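PDB 2OGK: exosome subunit from Archaeoglobus fulgidus, which is of unknown function and, although its fold resembles that of RNA-binding proteins, probably does not bind RNA. Local coordinates for residues K3-V14 with D117-T127. Sequence-based numbering, arbitrary orientation.
Sequences KGKIEWVRVSAV and DPIAVKLRLVT
Trp8 lies between two arginines on one face of an antiparallel strand pair. Arg124 CB sits over its five-membered ring, 3.7 Å from the centroid, in a CH-pi contact, while the guanidinium of Arg10 covers the opposite face, its NE 3.5 Å above the ring plane. Lys122 CB meets the ring edge in plane, 3.7 Å from Trp8 CZ3. With chi1 at 50°, Trp8 CG stands between its own backbone N and carbonyl carbon, and the indole leans over the partner strand. An alanine here would probably leave the aliphatic part of Arg124 and the guanidinium of Arg10 without the flat surface they pack on. Beyond the ring, the extended Arg124 chain runs beside Glu7; carboxylate and guanidinium planes are 16° apart, but Glu7 OE1 lies out of the guanidinium plane, 4.0 Å from Arg124 NE, a long bridge of charge alone. Lys122 bends at chi2 and chi4 to bring NZ back across the strands, where it donates to Ser12 OG at 2.9 Å and weakly to Arg10 O. Paired backbone bonds join Lys5 with Val126, Arg10 with Lys122 and Ser12 with Ala120. The other face is apolar: Val9 CG2 lies 3.9 Å from Leu123 CD2, and Val11 CG1 meets Ile119 CG2 at 3.7 Å. Strand 5-15 is the middle strand of the five-stranded antiparallel sheet and 118-126 lies next to it; strand 50-58, whose Glu57 takes the Arg10 salt bridge, borders the first, and edge strand 95-101 the second. Helix 61-75 packs on Ile6, Val9 and Leu123, and helix 132-142 on Ile6 and Leu125.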
ATOM      1  N   LYS D   3      18.452  -2.098 -15.222  1.00 56.10           N
ATOM      2  CA  LYS D   3      17.677  -1.354 -16.270  1.00 56.71           C
ATOM      3  C   LYS D   3      16.159  -1.543 -16.164  1.00 56.98           C
ATOM      4  O   LYS D   3      15.661  -2.607 -15.798  1.00 57.05           O
ATOM      5  CB  LYS D   3      18.149  -1.758 -17.677  1.00 55.76           C
ATOM      6  CG  LYS D   3      17.451  -1.030 -18.836  1.00 55.68           C
ATOM      7  CD  LYS D   3      18.223   0.201 -19.354  1.00 56.16           C
ATOM      8  CE  LYS D   3      18.026   1.476 -18.516  1.00 56.30           C
ATOM      9  NZ  LYS D   3      18.847   1.552 -17.266  1.00 56.03           N
ATOM     10  N   GLY D   4      15.438  -0.483 -16.509  1.00 58.18           N
ATOM     11  CA  GLY D   4      13.989  -0.474 -16.463  1.00 57.84           C
ATOM     12  C   GLY D   4      13.614   0.977 -16.231  1.00 57.70           C
ATOM     13  O   GLY D   4      14.479   1.860 -16.301  1.00 55.65           O
ATOM     14  N   LYS D   5      12.341   1.242 -15.970  1.00 58.39           N
ATOM     15  CA  LYS D   5      11.926   2.613 -15.705  1.00 58.79           C
ATOM     16  C   LYS D   5      10.862   2.690 -14.612  1.00 59.36           C
ATOM     17  O   LYS D   5      10.288   1.666 -14.198  1.00 57.91           O
ATOM     18  CB  LYS D   5      11.406   3.280 -16.984  1.00 57.55           C
ATOM     19  CG  LYS D   5      10.059   2.775 -17.487  1.00 56.19           C
ATOM     20  CD  LYS D   5       9.415   3.812 -18.402  1.00 55.61           C
ATOM     21  CE  LYS D   5       7.920   3.558 -18.625  1.00 56.07           C
ATOM     22  NZ  LYS D   5       7.276   4.675 -19.403  1.00 54.44           N
ATOM     23  N   ILE D   6      10.628   3.915 -14.142  1.00 59.10           N
ATOM     24  CA  ILE D   6       9.629   4.187 -13.119  1.00 58.49           C
ATOM     25  C   ILE D   6       8.387   4.693 -13.848  1.00 59.39           C
ATOM     26  O   ILE D   6       8.248   5.888 -14.079  1.00 60.77           O
ATOM     27  CB  ILE D   6      10.101   5.290 -12.145  1.00 56.57           C
ATOM     28  CG1 ILE D   6      11.505   4.989 -11.636  1.00 55.90           C
ATOM     29  CG2 ILE D   6       9.153   5.380 -10.977  1.00 56.02           C
ATOM     30  CD1 ILE D   6      12.036   6.035 -10.683  1.00 55.23           C
ATOM     31  N   GLU D   7       7.491   3.790 -14.225  1.00 60.66           N
ATOM     32  CA  GLU D   7       6.276   4.184 -14.932  1.00 62.00           C
ATOM     33  C   GLU D   7       5.651   5.458 -14.335  1.00 62.92           C
ATOM     34  O   GLU D   7       5.296   6.379 -15.074  1.00 65.51           O
ATOM     35  CB  GLU D   7       5.267   3.047 -14.895  1.00 62.31           C
ATOM     36  CG  GLU D   7       4.260   3.083 -16.002  1.00 65.70           C
ATOM     37  CD  GLU D   7       3.135   2.078 -15.784  1.00 69.75           C
ATOM     38  OE1 GLU D   7       3.425   0.890 -15.489  1.00 69.57           O
ATOM     39  OE2 GLU D   7       1.955   2.478 -15.913  1.00 72.05           O
ATOM     40  N   TRP D   8       5.509   5.514 -13.008  1.00 61.80           N
ATOM     41  CA  TRP D   8       4.949   6.696 -12.334  1.00 59.76           C
ATOM     42  C   TRP D   8       5.404   6.867 -10.891  1.00 60.27           C
ATOM     43  O   TRP D   8       6.178   6.064 -10.371  1.00 60.10           O
ATOM     44  CB  TRP D   8       3.413   6.688 -12.353  1.00 56.16           C
ATOM     45  CG  TRP D   8       2.771   5.420 -11.888  1.00 53.09           C
ATOM     46  CD1 TRP D   8       2.158   4.492 -12.667  1.00 52.82           C
ATOM     47  CD2 TRP D   8       2.644   4.956 -10.536  1.00 52.82           C
ATOM     48  NE1 TRP D   8       1.647   3.475 -11.896  1.00 52.15           N
ATOM     49  CE2 TRP D   8       1.931   3.730 -10.582  1.00 51.97           C
ATOM     50  CE3 TRP D   8       3.064   5.450  -9.289  1.00 51.60           C
ATOM     51  CZ2 TRP D   8       1.625   2.989  -9.429  1.00 48.30           C
ATOM     52  CZ3 TRP D   8       2.759   4.710  -8.141  1.00 48.84           C
ATOM     53  CH2 TRP D   8       2.045   3.492  -8.227  1.00 47.76           C
ATOM     54  N   VAL D   9       4.902   7.924 -10.258  1.00 60.65           N
ATOM     55  CA  VAL D   9       5.218   8.248  -8.867  1.00 61.84           C
ATOM     56  C   VAL D   9       4.044   8.935  -8.182  1.00 61.50           C
ATOM     57  O   VAL D   9       3.580   9.980  -8.628  1.00 60.82           O
ATOM     58  CB  VAL D   9       6.447   9.191  -8.750  1.00 63.00           C
ATOM     59  CG1 VAL D   9       6.498   9.806  -7.350  1.00 62.59           C
ATOM     60  CG2 VAL D   9       7.729   8.419  -9.027  1.00 62.30           C
ATOM     61  N   ARG D  10       3.583   8.346  -7.086  1.00 62.35           N
ATOM     62  CA  ARG D  10       2.470   8.904  -6.329  1.00 62.13           C
ATOM     63  C   ARG D  10       2.883   9.304  -4.907  1.00 61.35           C
ATOM     64  O   ARG D  10       3.460   8.514  -4.163  1.00 60.14           O
ATOM     65  CB  ARG D  10       1.311   7.903  -6.318  1.00 61.35           C
ATOM     66  CG  ARG D  10       0.808   7.629  -7.721  1.00 60.34           C
ATOM     67  CD  ARG D  10      -0.237   6.540  -7.770  1.00 62.14           C
ATOM     68  NE  ARG D  10      -0.536   6.175  -9.153  1.00 64.22           N
ATOM     69  CZ  ARG D  10      -1.250   5.113  -9.524  1.00 65.52           C
ATOM     70  NH1 ARG D  10      -1.757   4.288  -8.611  1.00 66.34           N
ATOM     71  NH2 ARG D  10      -1.451   4.874 -10.818  1.00 64.65           N
ATOM     72  N   VAL D  11       2.607  10.561  -4.567  1.00 61.85           N
ATOM     73  CA  VAL D  11       2.928  11.128  -3.254  1.00 62.22           C
ATOM     74  C   VAL D  11       1.632  11.555  -2.577  1.00 62.64           C
ATOM     75  O   VAL D  11       0.944  12.452  -3.053  1.00 62.51           O
ATOM     76  CB  VAL D  11       3.852  12.366  -3.376  1.00 61.47           C
ATOM     77  CG1 VAL D  11       4.012  13.025  -2.029  1.00 60.70           C
ATOM     78  CG2 VAL D  11       5.216  11.956  -3.918  1.00 61.18           C
ATOM     79  N   SER D  12       1.307  10.918  -1.460  1.00 63.61           N
ATOM     80  CA  SER D  12       0.077  11.240  -0.767  1.00 64.39           C
ATOM     81  C   SER D  12       0.177  11.378   0.742  1.00 65.44           C
ATOM     82  O   SER D  12       1.100  10.878   1.384  1.00 64.69           O
ATOM     83  CB  SER D  12      -0.973  10.196  -1.110  1.00 64.37           C
ATOM     84  OG  SER D  12      -0.401   8.907  -1.017  1.00 65.09           O
ATOM     85  N   ALA D  13      -0.812  12.079   1.285  1.00 67.50           N
ATOM     86  CA  ALA D  13      -0.934  12.337   2.713  1.00 67.97           C
ATOM     87  C   ALA D  13      -2.414  12.541   3.020  1.00 68.13           C
ATOM     88  O   ALA D  13      -3.233  12.696   2.111  1.00 68.34           O
ATOM     89  CB  ALA D  13      -0.142  13.577   3.093  1.00 67.35           C
ATOM     90  N   VAL D  14      -2.753  12.520   4.302  1.00 69.11           N
ATOM     91  CA  VAL D  14      -4.128  12.716   4.731  1.00 69.10           C
ATOM     92  C   VAL D  14      -4.223  13.958   5.612  1.00 70.44           C
ATOM     93  O   VAL D  14      -3.270  14.318   6.318  1.00 70.22           O
ATOM     94  CB  VAL D  14      -4.655  11.489   5.502  1.00 67.34           C
ATOM     95  CG1 VAL D  14      -5.934  11.833   6.233  1.00 67.67           C
ATOM     96  CG2 VAL D  14      -4.921  10.365   4.535  1.00 66.28           C
ATOM     97  N   ASP D 117       0.906   8.247  10.580  1.00 67.02           N
ATOM     98  CA  ASP D 117       0.394   9.226   9.631  1.00 69.06           C
ATOM     99  C   ASP D 117       1.574   9.884   8.929  1.00 70.44           C
ATOM    100  O   ASP D 117       2.082  10.932   9.358  1.00 71.45           O
ATOM    101  CB  ASP D 117      -0.484  10.264  10.343  1.00 70.57           C
ATOM    102  CG  ASP D 117      -0.971  11.371   9.411  1.00 72.15           C
ATOM    103  OD1 ASP D 117      -1.629  11.077   8.390  1.00 71.97           O
ATOM    104  OD2 ASP D 117      -0.696  12.552   9.712  1.00 73.36           O
ATOM    105  N   PRO D 118       2.049   9.250   7.845  1.00 70.35           N
ATOM    106  CA  PRO D 118       3.177   9.762   7.074  1.00 69.12           C
ATOM    107  C   PRO D 118       2.744  10.232   5.696  1.00 68.00           C
ATOM    108  O   PRO D 118       1.548  10.307   5.390  1.00 66.77           O
ATOM    109  CB  PRO D 118       4.066   8.541   6.974  1.00 68.58           C
ATOM    110  CG  PRO D 118       3.034   7.491   6.633  1.00 68.87           C
ATOM    111  CD  PRO D 118       1.858   7.814   7.560  1.00 69.51           C
ATOM    112  N   ILE D 119       3.748  10.546   4.878  1.00 67.48           N
ATOM    113  CA  ILE D 119       3.550  10.964   3.496  1.00 66.75           C
ATOM    114  C   ILE D 119       4.007   9.757   2.677  1.00 65.53           C
ATOM    115  O   ILE D 119       5.195   9.423   2.647  1.00 65.32           O
ATOM    116  CB  ILE D 119       4.406  12.215   3.145  1.00 67.58           C
ATOM    117  CG1 ILE D 119       3.881  13.433   3.931  1.00 68.06           C
ATOM    118  CG2 ILE D 119       4.361  12.481   1.634  1.00 66.19           C
ATOM    119  CD1 ILE D 119       4.682  14.723   3.749  1.00 65.22           C
ATOM    120  N   ALA D 120       3.048   9.089   2.048  1.00 63.46           N
ATOM    121  CA  ALA D 120       3.326   7.908   1.251  1.00 62.10           C
ATOM    122  C   ALA D 120       3.853   8.244  -0.136  1.00 62.00           C
ATOM    123  O   ALA D 120       3.280   9.054  -0.861  1.00 61.68           O
ATOM    124  CB  ALA D 120       2.069   7.060   1.133  1.00 60.78           C
ATOM    125  N   VAL D 121       4.948   7.590  -0.501  1.00 62.21           N
ATOM    126  CA  VAL D 121       5.571   7.791  -1.797  1.00 61.76           C
ATOM    127  C   VAL D 121       5.735   6.463  -2.526  1.00 59.62           C
ATOM    128  O   VAL D 121       6.687   5.739  -2.261  1.00 60.63           O
ATOM    129  CB  VAL D 121       6.974   8.425  -1.640  1.00 63.89           C
ATOM    130  CG1 VAL D 121       7.602   8.672  -3.009  1.00 64.66           C
ATOM    131  CG2 VAL D 121       6.873   9.723  -0.849  1.00 63.83           C
ATOM    132  N   LYS D 122       4.807   6.127  -3.421  1.00 57.59           N
ATOM    133  CA  LYS D 122       4.939   4.892  -4.192  1.00 55.48           C
ATOM    134  C   LYS D 122       5.626   5.240  -5.506  1.00 54.32           C
ATOM    135  O   LYS D 122       5.597   6.383  -5.955  1.00 53.73           O
ATOM    136  CB  LYS D 122       3.589   4.232  -4.530  1.00 53.33           C
ATOM    137  CG  LYS D 122       2.356   4.844  -3.943  1.00 52.99           C
ATOM    138  CD  LYS D 122       2.193   4.513  -2.480  1.00 54.35           C
ATOM    139  CE  LYS D 122       1.132   5.425  -1.849  1.00 57.23           C
ATOM    140  NZ  LYS D 122       1.424   6.923  -1.976  1.00 53.52           N
ATOM    141  N   LEU D 123       6.257   4.248  -6.113  1.00 54.44           N
ATOM    142  CA  LEU D 123       6.929   4.437  -7.388  1.00 55.18           C
ATOM    143  C   LEU D 123       6.801   3.135  -8.136  1.00 55.74           C
ATOM    144  O   LEU D 123       7.317   2.118  -7.674  1.00 56.94           O
ATOM    145  CB  LEU D 123       8.416   4.733  -7.198  1.00 53.91           C
ATOM    146  CG  LEU D 123       8.825   5.851  -6.255  1.00 54.17           C
ATOM    147  CD1 LEU D 123       8.983   5.306  -4.836  1.00 54.74           C
ATOM    148  CD2 LEU D 123      10.128   6.422  -6.736  1.00 53.41           C
ATOM    149  N   ARG D 124       6.115   3.133  -9.273  1.00 56.02           N
ATOM    150  CA  ARG D 124       6.022   1.877  -9.990  1.00 57.93           C
ATOM    151  C   ARG D 124       7.279   1.673 -10.819  1.00 56.35           C
ATOM    152  O   ARG D 124       7.724   2.566 -11.540  1.00 56.03           O
ATOM    153  CB  ARG D 124       4.795   1.807 -10.893  1.00 60.61           C
ATOM    154  CG  ARG D 124       4.416   0.362 -11.136  1.00 65.07           C
ATOM    155  CD  ARG D 124       3.370   0.153 -12.213  1.00 70.97           C
ATOM    156  NE  ARG D 124       2.866  -1.220 -12.158  1.00 75.86           N
ATOM    157  CZ  ARG D 124       3.626  -2.313 -12.258  1.00 78.62           C
ATOM    158  NH1 ARG D 124       4.940  -2.210 -12.431  1.00 79.13           N
ATOM    159  NH2 ARG D 124       3.079  -3.520 -12.145  1.00 79.21           N
ATOM    160  N   LEU D 125       7.871   0.495 -10.685  1.00 54.76           N
ATOM    161  CA  LEU D 125       9.072   0.168 -11.425  1.00 54.39           C
ATOM    162  C   LEU D 125       8.641  -0.895 -12.417  1.00 54.31           C
ATOM    163  O   LEU D 125       7.894  -1.810 -12.064  1.00 54.70           O
ATOM    164  CB  LEU D 125      10.142  -0.401 -10.497  1.00 53.85           C
ATOM    165  CG  LEU D 125      10.474   0.361  -9.215  1.00 52.34           C
ATOM    166  CD1 LEU D 125      11.388  -0.490  -8.369  1.00 51.81           C
ATOM    167  CD2 LEU D 125      11.127   1.676  -9.533  1.00 51.82           C
ATOM    168  N   VAL D 126       9.099  -0.766 -13.658  1.00 52.86           N
ATOM    169  CA  VAL D 126       8.743  -1.726 -14.695  1.00 49.27           C
ATOM    170  C   VAL D 126      10.019  -2.240 -15.359  1.00 45.95           C
ATOM    171  O   VAL D 126      10.956  -1.470 -15.626  1.00 45.60           O
ATOM    172  CB  VAL D 126       7.797  -1.073 -15.741  1.00 50.00           C
ATOM    173  CG1 VAL D 126       6.615  -0.417 -15.031  1.00 48.60           C
ATOM    174  CG2 VAL D 126       8.545  -0.038 -16.557  1.00 52.31           C
ATOM    175  N   THR D 127      10.062  -3.545 -15.607  1.00 41.44           N
ATOM    176  CA  THR D 127      11.233  -4.148 -16.220  1.00 39.70           C
ATOM    177  C   THR D 127      10.843  -5.195 -17.266  1.00 38.43           C
ATOM    178  O   THR D 127       9.692  -5.619 -17.324  1.00 34.96           O
ATOM    179  CB  THR D 127      12.165  -4.832 -15.137  1.00 40.34           C
ATOM    180  OG1 THR D 127      11.494  -5.943 -14.523  1.00 40.59           O
ATOM    181  CG2 THR D 127      12.567  -3.842 -14.061  1.00 38.24           C
TER